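Local structure of endo-beta-mannanase (7BOB) at residues A[449-454]-A[474-479]; A[463-468]-A[544-549]; A[490-495]-A[519-524]; A[514-519]-A[555-560]. The protein probably releases mannose from the chain ends of beta-1,4-linked manno-oligosaccharides, as a homotrimeric exo-beta-1,4-mannosidase of glycoside hydrolase family 5. All blocks are in the same frame, centred on the assembly; numbering follows the deposited sequence.

How the contacts relate
The four contacts illustrate how an alpha/beta domain is tied together beyond its sheet, in the C-terminal region of the chain. Contact 1 joins the loops after parallel strands 444-448 and 469-473; contact 4, its centre 11 Å away, joins the loop after strand 508-512 to the one after strand 549-554, and a salt bridge between Asp476 and Arg517 connects the two. Contact 3, an antiparallel ribbon centred about 14 Å from both, shares Met519 with contact 4. The centre of contact 2 lies 19 to 25 Å from those of the others. Its segments alternate with those of contacts 1 and 4, and contact 3 falls between them; 3 and 4 also alternate. Contacts 1, 3 and 4 touch the second subunit, consistent with trimer assembly.

Contact 1 (A[449-454]-A[474-479]); sequences GVFTGL and APDPVN
Asp476 turns its carboxylate to Phe451 by placing CG anti to the backbone N (chi1 174°), while the ring of Phe451 swings over beside its own N (chi1 -48°). The two side chains then cross at about a right angle, with ring and carboxylate planes 63° apart, and Phe451 CD1 comes 3.3 Å from Asp476 OD2. Arg517 probably offsets this approach of an acid to a ring, since it forms a salt bridge with Asp476 and a cation-pi contact with Phe451. Within its own loop the carboxylate is held from above its plane on both oxygens: Val478 N donates to Asp476 OD1 at 3.0 Å, and Asn479 ND2 to Asp476 OD2, also at 3.0 Å. Asn479 in turn lays its amide against the opposite loop, its CG 3.1 Å from Thr452 O, and its OD1 accepts from the backbone of Asn333 of the second subunit. Replacing Asp476 by an alanine would probably leave Arg517 without this acidic mate and take from Asn479 ND2 its acceptor in the loop. Direct backbone bonds are absent between the loops, and water fills that role. One molecule lies 2.8 Å from Ala474 O and within reach of Val450 O; another bonds to Val450 O at 3.0 Å and Thr452 OG1 at 2.9 Å, with a weak bond from Asp476 N. The bond from Val478 N makes an Asx turn, here shaping one of two neighbouring loops that leave parallel strands 444-448 and 469-473 of an alpha/beta fold and lead into helices.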
# COMPACT_ATOMS: atom_id res chain seq x y z
N GLY A 449 12.89 21.14 5.31
CA GLY A 449 12.63 19.88 5.99
C GLY A 449 13.08 18.67 5.20
O GLY A 449 12.28 17.75 4.97
N VAL A 450 14.32 18.66 4.74
CA VAL A 450 14.88 17.46 4.13
C VAL A 450 15.98 16.96 5.04
O VAL A 450 16.50 17.68 5.90
CB VAL A 450 15.40 17.71 2.70
CG1 VAL A 450 14.24 18.02 1.77
CG2 VAL A 450 16.43 18.84 2.68
N PHE A 451 16.33 15.69 4.85
CA PHE A 451 17.26 15.01 5.74
C PHE A 451 18.69 15.17 5.23
O PHE A 451 18.96 15.02 4.04
CB PHE A 451 16.87 13.54 5.86
CG PHE A 451 15.41 13.33 6.15
CD1 PHE A 451 14.87 13.63 7.40
CD2 PHE A 451 14.56 12.83 5.17
CE1 PHE A 451 13.52 13.42 7.67
CE2 PHE A 451 13.20 12.61 5.44
CZ PHE A 451 12.69 12.91 6.69
N THR A 452 19.59 15.49 6.16
CA THR A 452 20.96 15.91 5.88
C THR A 452 21.92 15.08 6.70
O THR A 452 21.76 14.97 7.92
CB THR A 452 21.17 17.39 6.22
OG1 THR A 452 20.86 17.56 7.61
CG2 THR A 452 20.28 18.31 5.38
N GLY A 453 22.93 14.51 6.05
CA GLY A 453 23.90 13.69 6.76
C GLY A 453 24.99 14.53 7.40
O GLY A 453 25.02 15.75 7.33
N LEU A 454 25.92 13.81 8.04
CA LEU A 454 27.00 14.47 8.77
C LEU A 454 27.85 15.35 7.85
O LEU A 454 28.21 16.47 8.21
CB LEU A 454 27.86 13.42 9.46
CG LEU A 454 29.12 14.00 10.09
CD1 LEU A 454 28.70 14.97 11.17
CD2 LEU A 454 30.00 12.89 10.63
N ALA A 474 12.97 22.57 10.16
CA ALA A 474 12.86 21.25 10.78
C ALA A 474 14.16 20.46 10.67
O ALA A 474 14.22 19.49 9.91
CB ALA A 474 11.72 20.46 10.15
N PRO A 475 15.22 20.84 11.39
CA PRO A 475 16.42 20.00 11.40
C PRO A 475 16.09 18.59 11.86
O PRO A 475 15.13 18.37 12.60
CB PRO A 475 17.36 20.71 12.38
CG PRO A 475 16.57 21.87 12.95
CD PRO A 475 15.44 22.15 12.03
N ASP A 476 16.88 17.64 11.39
CA ASP A 476 16.48 16.24 11.44
C ASP A 476 16.98 15.59 12.72
O ASP A 476 18.20 15.48 12.91
CB ASP A 476 17.02 15.51 10.21
CG ASP A 476 16.76 14.01 10.25
OD1 ASP A 476 15.90 13.55 11.03
OD2 ASP A 476 17.43 13.30 9.45
N PRO A 477 16.10 15.11 13.59
CA PRO A 477 16.58 14.49 14.84
C PRO A 477 17.42 13.25 14.60
O PRO A 477 18.32 12.96 15.40
CB PRO A 477 15.28 14.14 15.59
CG PRO A 477 14.20 14.94 14.89
CD PRO A 477 14.63 15.08 13.47
N VAL A 478 17.17 12.52 13.51
CA VAL A 478 17.98 11.34 13.21
C VAL A 478 19.44 11.72 12.99
O VAL A 478 20.34 10.93 13.25
CB VAL A 478 17.37 10.57 12.01
CG1 VAL A 478 18.36 9.55 11.44
CG2 VAL A 478 16.10 9.85 12.47
N ASN A 479 19.70 12.96 12.57
CA ASN A 479 21.08 13.40 12.39
C ASN A 479 21.46 14.50 13.37
O ASN A 479 22.38 15.28 13.11
CB ASN A 479 21.31 13.85 10.96
CG ASN A 479 21.37 12.68 10.00
OD1 ASN A 479 22.34 11.92 10.02
ND2 ASN A 479 20.32 12.48 9.21
O HOH W 1 15.98 19.77 7.78
O HOH W 2 18.09 18.09 8.43

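Contact 2 (A[463-468]-A[544-549])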
# COMPACT_ATOMS: atom_id res chain seq x y z
N TRP A 463 30.18 26.83 5.35
CA TRP A 463 29.49 27.85 4.56
C TRP A 463 28.91 28.95 5.45
O TRP A 463 29.06 30.14 5.15
CB TRP A 463 28.40 27.20 3.71
CG TRP A 463 27.62 28.20 2.90
CD1 TRP A 463 28.01 28.76 1.73
CD2 TRP A 463 26.32 28.75 3.19
NE1 TRP A 463 27.04 29.63 1.27
CE2 TRP A 463 26.00 29.64 2.15
CE3 TRP A 463 25.40 28.55 4.23
CZ2 TRP A 463 24.80 30.35 2.11
CZ3 TRP A 463 24.20 29.27 4.20
CH2 TRP A 463 23.91 30.15 3.14
N VAL A 464 28.23 28.58 6.54
CA VAL A 464 27.65 29.59 7.42
C VAL A 464 28.76 30.41 8.07
O VAL A 464 28.60 31.62 8.29
CB VAL A 464 26.74 28.94 8.48
CG1 VAL A 464 26.32 29.97 9.53
CG2 VAL A 464 25.49 28.29 7.85
N GLU A 465 29.88 29.77 8.38
CA GLU A 465 30.98 30.47 9.04
C GLU A 465 31.54 31.60 8.19
O GLU A 465 31.94 32.64 8.72
CB GLU A 465 32.09 29.49 9.39
CG GLU A 465 32.26 29.30 10.88
CD GLU A 465 33.46 28.45 11.22
OE1 GLU A 465 33.78 28.36 12.44
OE2 GLU A 465 34.09 27.89 10.28
N GLN A 466 31.57 31.43 6.87
CA GLN A 466 32.02 32.47 5.96
C GLN A 466 30.92 33.46 5.61
O GLN A 466 31.14 34.30 4.73
CB GLN A 466 32.58 31.87 4.66
CG GLN A 466 33.45 30.65 4.81
CD GLN A 466 33.64 29.90 3.48
OE1 GLN A 466 33.54 30.50 2.40
NE2 GLN A 466 33.90 28.59 3.55
N GLY A 467 29.75 33.38 6.23
CA GLY A 467 28.76 34.43 6.08
C GLY A 467 27.42 33.99 5.53
O GLY A 467 26.52 34.84 5.39
N GLY A 468 27.22 32.71 5.23
CA GLY A 468 25.93 32.28 4.73
C GLY A 468 24.83 32.50 5.76
O GLY A 468 25.02 32.31 6.96
N HIS A 544 21.01 31.57 15.61
CA HIS A 544 22.36 31.26 16.08
C HIS A 544 23.36 31.87 15.12
O HIS A 544 23.34 31.56 13.93
CB HIS A 544 22.58 29.75 16.17
CG HIS A 544 23.86 29.36 16.83
ND1 HIS A 544 24.54 28.21 16.53
CD2 HIS A 544 24.58 29.98 17.80
CE1 HIS A 544 25.63 28.12 17.28
NE2 HIS A 544 25.68 29.18 18.06
N ARG A 545 24.24 32.72 15.64
CA ARG A 545 25.29 33.29 14.81
C ARG A 545 26.54 32.44 14.93
O ARG A 545 26.91 32.01 16.03
CB ARG A 545 25.53 34.74 15.22
CG ARG A 545 24.39 35.65 14.78
CD ARG A 545 24.84 37.13 14.70
NE ARG A 545 26.13 37.32 14.05
CZ ARG A 545 26.26 37.39 12.73
NH1 ARG A 545 25.21 37.30 11.96
NH2 ARG A 545 27.42 37.57 12.14
N VAL A 546 27.16 32.14 13.79
CA VAL A 546 28.27 31.19 13.71
C VAL A 546 29.28 31.79 12.75
O VAL A 546 29.08 31.77 11.53
CB VAL A 546 27.83 29.79 13.23
CG1 VAL A 546 29.03 28.90 12.97
CG2 VAL A 546 26.92 29.12 14.27
N GLY A 547 30.38 32.31 13.29
CA GLY A 547 31.26 33.12 12.48
C GLY A 547 30.48 34.27 11.88
O GLY A 547 29.70 34.95 12.57
N ALA A 548 30.64 34.47 10.57
CA ALA A 548 30.04 35.61 9.90
C ALA A 548 28.57 35.40 9.55
O ALA A 548 27.89 36.38 9.24
CB ALA A 548 30.83 35.95 8.64
N GLY A 549 28.07 34.17 9.59
CA GLY A 549 26.72 33.86 9.18
C GLY A 549 25.77 33.67 10.34
O GLY A 549 26.10 33.89 11.51
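Val464 and Val546 meet flank to flank, the CG1 methyl of Val464 lying 4.0 Å from Val546 CB. With CG1 anti to the backbone N (chi1 171°), Val464 sets that methyl against Val546 and the backbone of Gly549. One residue on, the aliphatic part of Glu465 crosses Val546 obliquely, with Glu465 CG 3.9 Å from Val546 CG1, while the rest of the chain runs on extended. Ala548 fits its methyl against the end of the helix, its CB 3.6 Å from Gly467 CA. These modest side-chain touches flank a backbone junction in which Ala548 N donates to Glu465 O (2.9 Å, nearly straight at 167°), approaching from above the carbonyl plane. Beside it, Glu465 CA points its hydrogen at Val546 O, 3.4 Å away. Glycines make such closeness possible. Gly547 occupies the second position of a type II' turn from Val546 to Gly549, where a CB would clash with Glu465 O; at Gly549 one would collide with Val464 O. Gly467, at positive phi, ends the helix in a Schellman motif, and Gly468 CA then lies over one face of the Trp463 ring, toward its rim. The Schellman end of the helix and the type II' turn thus fit together closely. Helix 454-465 leads here into strand 469-473, the turn joins antiparallel strands 539-546 and 549-554, and Gly468 begins the parallel pairing of the two neighbouring strands through a backbone bond with Cys550.

Contact 3 (A[490-495]-A[519-524])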
# COMPACT_ATOMS: atom_id res chain seq x y z
N ALA A 490 21.87 24.42 19.86
CA ALA A 490 20.96 23.87 20.86
C ALA A 490 21.12 22.35 20.85
O ALA A 490 21.50 21.77 19.84
CB ALA A 490 19.51 24.26 20.57
N GLU A 491 20.87 21.73 22.00
CA GLU A 491 20.88 20.29 22.18
C GLU A 491 19.47 19.79 22.43
O GLU A 491 18.61 20.53 22.93
CB GLU A 491 21.77 19.90 23.37
CG GLU A 491 23.23 19.83 23.06
CD GLU A 491 24.09 19.98 24.30
OE1 GLU A 491 23.57 19.76 25.41
OE2 GLU A 491 25.28 20.32 24.16
N ILE A 492 19.24 18.51 22.11
CA ILE A 492 17.97 17.87 22.41
C ILE A 492 17.99 17.43 23.87
O ILE A 492 18.83 16.60 24.27
CB ILE A 492 17.70 16.66 21.49
CG1 ILE A 492 17.66 17.08 20.01
CG2 ILE A 492 16.39 16.02 21.86
CD1 ILE A 492 17.47 15.87 19.05
N ALA A 493 17.06 17.97 24.66
CA ALA A 493 16.94 17.54 26.05
C ALA A 493 16.04 16.32 26.18
O ALA A 493 16.32 15.43 26.99
CB ALA A 493 16.40 18.67 26.91
N ASP A 494 14.98 16.26 25.39
CA ASP A 494 14.05 15.13 25.40
C ASP A 494 13.16 15.26 24.18
O ASP A 494 13.08 16.32 23.56
CB ASP A 494 13.19 15.11 26.68
CG ASP A 494 12.41 13.80 26.85
OD1 ASP A 494 12.68 12.82 26.12
OD2 ASP A 494 11.50 13.75 27.72
N TYR A 495 12.48 14.16 23.86
CA TYR A 495 11.32 14.25 22.99
C TYR A 495 10.15 14.87 23.75
O TYR A 495 10.15 14.95 24.98
CB TYR A 495 10.93 12.88 22.48
CG TYR A 495 12.09 12.12 21.91
CD1 TYR A 495 12.57 12.38 20.62
CD2 TYR A 495 12.74 11.15 22.66
CE1 TYR A 495 13.64 11.68 20.11
CE2 TYR A 495 13.80 10.46 22.17
CZ TYR A 495 14.25 10.71 20.89
OH TYR A 495 15.32 9.98 20.42
N MET A 519 8.00 13.47 14.83
CA MET A 519 8.50 13.62 16.18
C MET A 519 8.83 15.09 16.46
O MET A 519 9.25 15.85 15.57
CB MET A 519 9.75 12.77 16.41
CG MET A 519 9.44 11.29 16.38
SD MET A 519 10.83 10.28 16.88
CE MET A 519 11.92 10.45 15.45
N ARG A 520 8.62 15.47 17.72
CA ARG A 520 8.90 16.80 18.21
C ARG A 520 9.89 16.69 19.37
O ARG A 520 9.88 15.72 20.12
CB ARG A 520 7.61 17.48 18.63
CG ARG A 520 7.73 18.95 18.79
CD ARG A 520 6.38 19.57 18.82
NE ARG A 520 6.47 20.94 19.30
CZ ARG A 520 5.45 21.62 19.79
NH1 ARG A 520 4.25 21.04 19.88
NH2 ARG A 520 5.63 22.86 20.20
N VAL A 521 10.74 17.71 19.50
CA VAL A 521 11.83 17.66 20.47
C VAL A 521 11.74 18.87 21.38
O VAL A 521 11.27 19.94 20.99
CB VAL A 521 13.23 17.60 19.83
CG1 VAL A 521 13.48 16.23 19.22
CG2 VAL A 521 13.39 18.73 18.81
N ARG A 522 12.21 18.68 22.61
CA ARG A 522 12.45 19.76 23.55
C ARG A 522 13.94 20.08 23.54
O ARG A 522 14.78 19.20 23.78
CB ARG A 522 11.99 19.35 24.95
CG ARG A 522 11.92 20.51 25.91
CD ARG A 522 12.43 20.14 27.29
NE ARG A 522 11.43 19.42 28.07
CZ ARG A 522 11.18 19.67 29.36
NH1 ARG A 522 11.86 20.61 30.00
NH2 ARG A 522 10.25 18.97 30.00
N ILE A 523 14.29 21.32 23.26
CA ILE A 523 15.69 21.68 23.12
C ILE A 523 16.15 22.47 24.34
O ILE A 523 15.36 23.04 25.09
CB ILE A 523 15.96 22.45 21.82
CG1 ILE A 523 15.06 23.69 21.74
CG2 ILE A 523 15.74 21.50 20.60
CD1 ILE A 523 15.69 24.96 22.27
N GLU A 524 17.47 22.49 24.53
CA GLU A 524 18.14 23.37 25.48
C GLU A 524 19.10 24.26 24.70
O GLU A 524 19.97 23.74 23.98
CB GLU A 524 18.89 22.56 26.53
CG GLU A 524 19.34 23.36 27.73
CD GLU A 524 18.18 23.76 28.61
OE1 GLU A 524 17.28 22.90 28.86
OE2 GLU A 524 18.16 24.94 29.05
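Glu491 and Glu524 form a hydrogen-bonded antiparallel pair, Glu491 N reaching Glu524 O at 3.0 Å and Glu524 N returning to Glu491 O at 2.8 Å. The ladder continues differently further on. Arg522 O takes Ala493 N at 2.7 Å nearly along the C=O axis, and also, weakly, Asp494 N at 3.4 Å, whereas Arg522 N gives a single short bond to Asp494 O (2.7 Å). Two residues thus face one, and the extra one, Ala493, adopts near-helical backbone angles. Apolar contacts gather where Ile492 and Tyr495 meet Val521. Ile492 holds its CG2 branch anti to the backbone N, which carries this methyl to 3.9 Å from Val521 CG1; the same valine methyl lies 4.2 Å from Tyr495 CD1. A Met-aromatic contact extends the group, Met519 SD standing 5.2 Å from the centroid of the Tyr495 ring in an oblique approach, 42° off its normal. Charged side chains of Glu491, Asp494, Arg522 and Glu524 share one face of the ribbon. For two of them the main polar partner lies outside the pair: Glu491 forms a salt bridge with Arg526, and the Asp494 carboxylate accepts from the backbone N of Leu255 of the second subunit, against whose Leu286 Tyr495 also packs. Ala490 and Ile523 rest instead on Leu542 of strand 539-546. The whole is a classic beta bulge in a twisted two-stranded antiparallel ribbon, laid between the domain's main sheet and a subunit interface.

Contact 4 (A[514-519]-A[555-560]); sequences CFLRGM and LADVEA
Asp557 plays three parts at once: its N-H donates to Cys514 O (3.0 Å), it is the centre of an inverse gamma turn, and it is the N-cap of helix 558-564. The bond to Cys514 O arrives from above the carbonyl plane, 35° out of it. With CG anti to the backbone N (chi1 -167°), the Asp557 carboxylate bends back over the helix start, where OD1 accepts from Ala560 N at 3.2 Å. Its other oxygen, OD2, forms a salt bridge with Arg412 of helix 406-422 and has Leu516 CD1 lying 3.6 Å away. The rest of the contact is largely apolar. Cys514 CB rests on Ala560 CB (3.8 Å), packing the first helical turn against the loop. Phe515 brings CE2 to 3.8 Å from Ala556 CB, and the edge of its ring meets Leu555 O in plane, with CD2 at 3.7 Å; the neighbouring Arg520 packs on the same ring. A leucine in place of Asp557 would probably leave Ala560 N without its cap and Arg412 without its acidic partner. Beyond this junction the loop turns sharply, Gly518 N bonding back to Phe515 O. The buried carboxylate is probably kept ionised, since both the amino end of a helix and an arginine would favour its negative charge; through it and its backbone N-H, Asp557 joins two helices to the loop between strands 508-512 and 520-525.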
# COMPACT_ATOMS: atom_id res chain seq x y z
N CYS A 514 2.51 19.58 11.66
CA CYS A 514 3.41 18.52 11.21
C CYS A 514 4.82 18.77 11.72
O CYS A 514 5.27 19.92 11.82
CB CYS A 514 3.45 18.41 9.69
SG CYS A 514 1.86 18.18 8.92
N PHE A 515 5.53 17.68 11.99
CA PHE A 515 6.86 17.73 12.55
C PHE A 515 7.67 16.65 11.88
O PHE A 515 7.12 15.61 11.48
CB PHE A 515 6.82 17.57 14.09
CG PHE A 515 5.99 18.64 14.76
CD1 PHE A 515 4.63 18.44 14.98
CD2 PHE A 515 6.54 19.86 15.10
CE1 PHE A 515 3.85 19.44 15.54
CE2 PHE A 515 5.77 20.85 15.68
CZ PHE A 515 4.41 20.63 15.90
N LEU A 516 8.96 16.90 11.72
CA LEU A 516 9.74 16.04 10.84
C LEU A 516 9.82 14.63 11.43
O LEU A 516 10.12 14.46 12.61
CB LEU A 516 11.14 16.61 10.62
CG LEU A 516 11.85 16.14 9.34
CD1 LEU A 516 11.22 16.75 8.08
CD2 LEU A 516 13.34 16.46 9.40
N ARG A 517 9.53 13.64 10.58
CA ARG A 517 9.43 12.25 10.96
C ARG A 517 8.36 12.03 12.03
O ARG A 517 8.40 11.03 12.73
CB ARG A 517 10.77 11.68 11.44
CG ARG A 517 11.92 11.85 10.45
CD ARG A 517 13.14 11.14 10.99
NE ARG A 517 14.34 11.38 10.19
CZ ARG A 517 14.75 10.56 9.21
NH1 ARG A 517 14.04 9.47 8.91
NH2 ARG A 517 15.87 10.83 8.53
N GLY A 518 7.42 12.96 12.17
CA GLY A 518 6.36 12.78 13.14
C GLY A 518 6.78 12.98 14.58
O GLY A 518 5.99 12.67 15.48
N MET A 519 8.00 13.47 14.83
CA MET A 519 8.50 13.62 16.18
C MET A 519 8.83 15.09 16.46
O MET A 519 9.25 15.85 15.57
CB MET A 519 9.75 12.77 16.41
CG MET A 519 9.44 11.29 16.38
SD MET A 519 10.83 10.28 16.88
CE MET A 519 11.92 10.45 15.45
N LEU A 555 11.69 24.61 14.53
CA LEU A 555 11.46 23.26 15.05
C LEU A 555 10.07 22.75 14.66
O LEU A 555 9.31 22.28 15.50
CB LEU A 555 11.65 23.24 16.56
CG LEU A 555 13.00 23.82 17.01
CD1 LEU A 555 13.15 23.82 18.54
CD2 LEU A 555 14.14 23.05 16.36
N ALA A 556 9.73 22.87 13.38
CA ALA A 556 8.48 22.32 12.87
C ALA A 556 8.66 22.08 11.39
O ALA A 556 9.53 22.69 10.74
CB ALA A 556 7.28 23.23 13.13
N ASP A 557 7.86 21.16 10.84
CA ASP A 557 7.89 20.89 9.41
C ASP A 557 6.98 21.90 8.72
O ASP A 557 5.80 21.64 8.45
CB ASP A 557 7.48 19.45 9.12
CG ASP A 557 7.79 19.03 7.71
OD1 ASP A 557 7.96 19.93 6.84
OD2 ASP A 557 7.85 17.82 7.46
N VAL A 558 7.56 23.06 8.39
CA VAL A 558 6.79 24.20 7.87
C VAL A 558 6.04 23.81 6.60
O VAL A 558 4.81 23.93 6.52
CB VAL A 558 7.74 25.39 7.62
CG1 VAL A 558 7.00 26.59 7.00
CG2 VAL A 558 8.43 25.79 8.92
N GLU A 559 6.77 23.33 5.60
CA GLU A 559 6.14 23.07 4.32
C GLU A 559 5.07 21.99 4.43
O GLU A 559 4.00 22.11 3.82
CB GLU A 559 7.19 22.69 3.28
CG GLU A 559 8.03 23.90 2.85
CD GLU A 559 9.14 24.21 3.85
OE1 GLU A 559 9.36 23.40 4.78
OE2 GLU A 559 9.79 25.25 3.69
N ALA A 560 5.33 20.94 5.22
CA ALA A 560 4.32 19.91 5.41
C ALA A 560 3.09 20.48 6.09
O ALA A 560 1.96 20.24 5.65
CB ALA A 560 4.90 18.73 6.21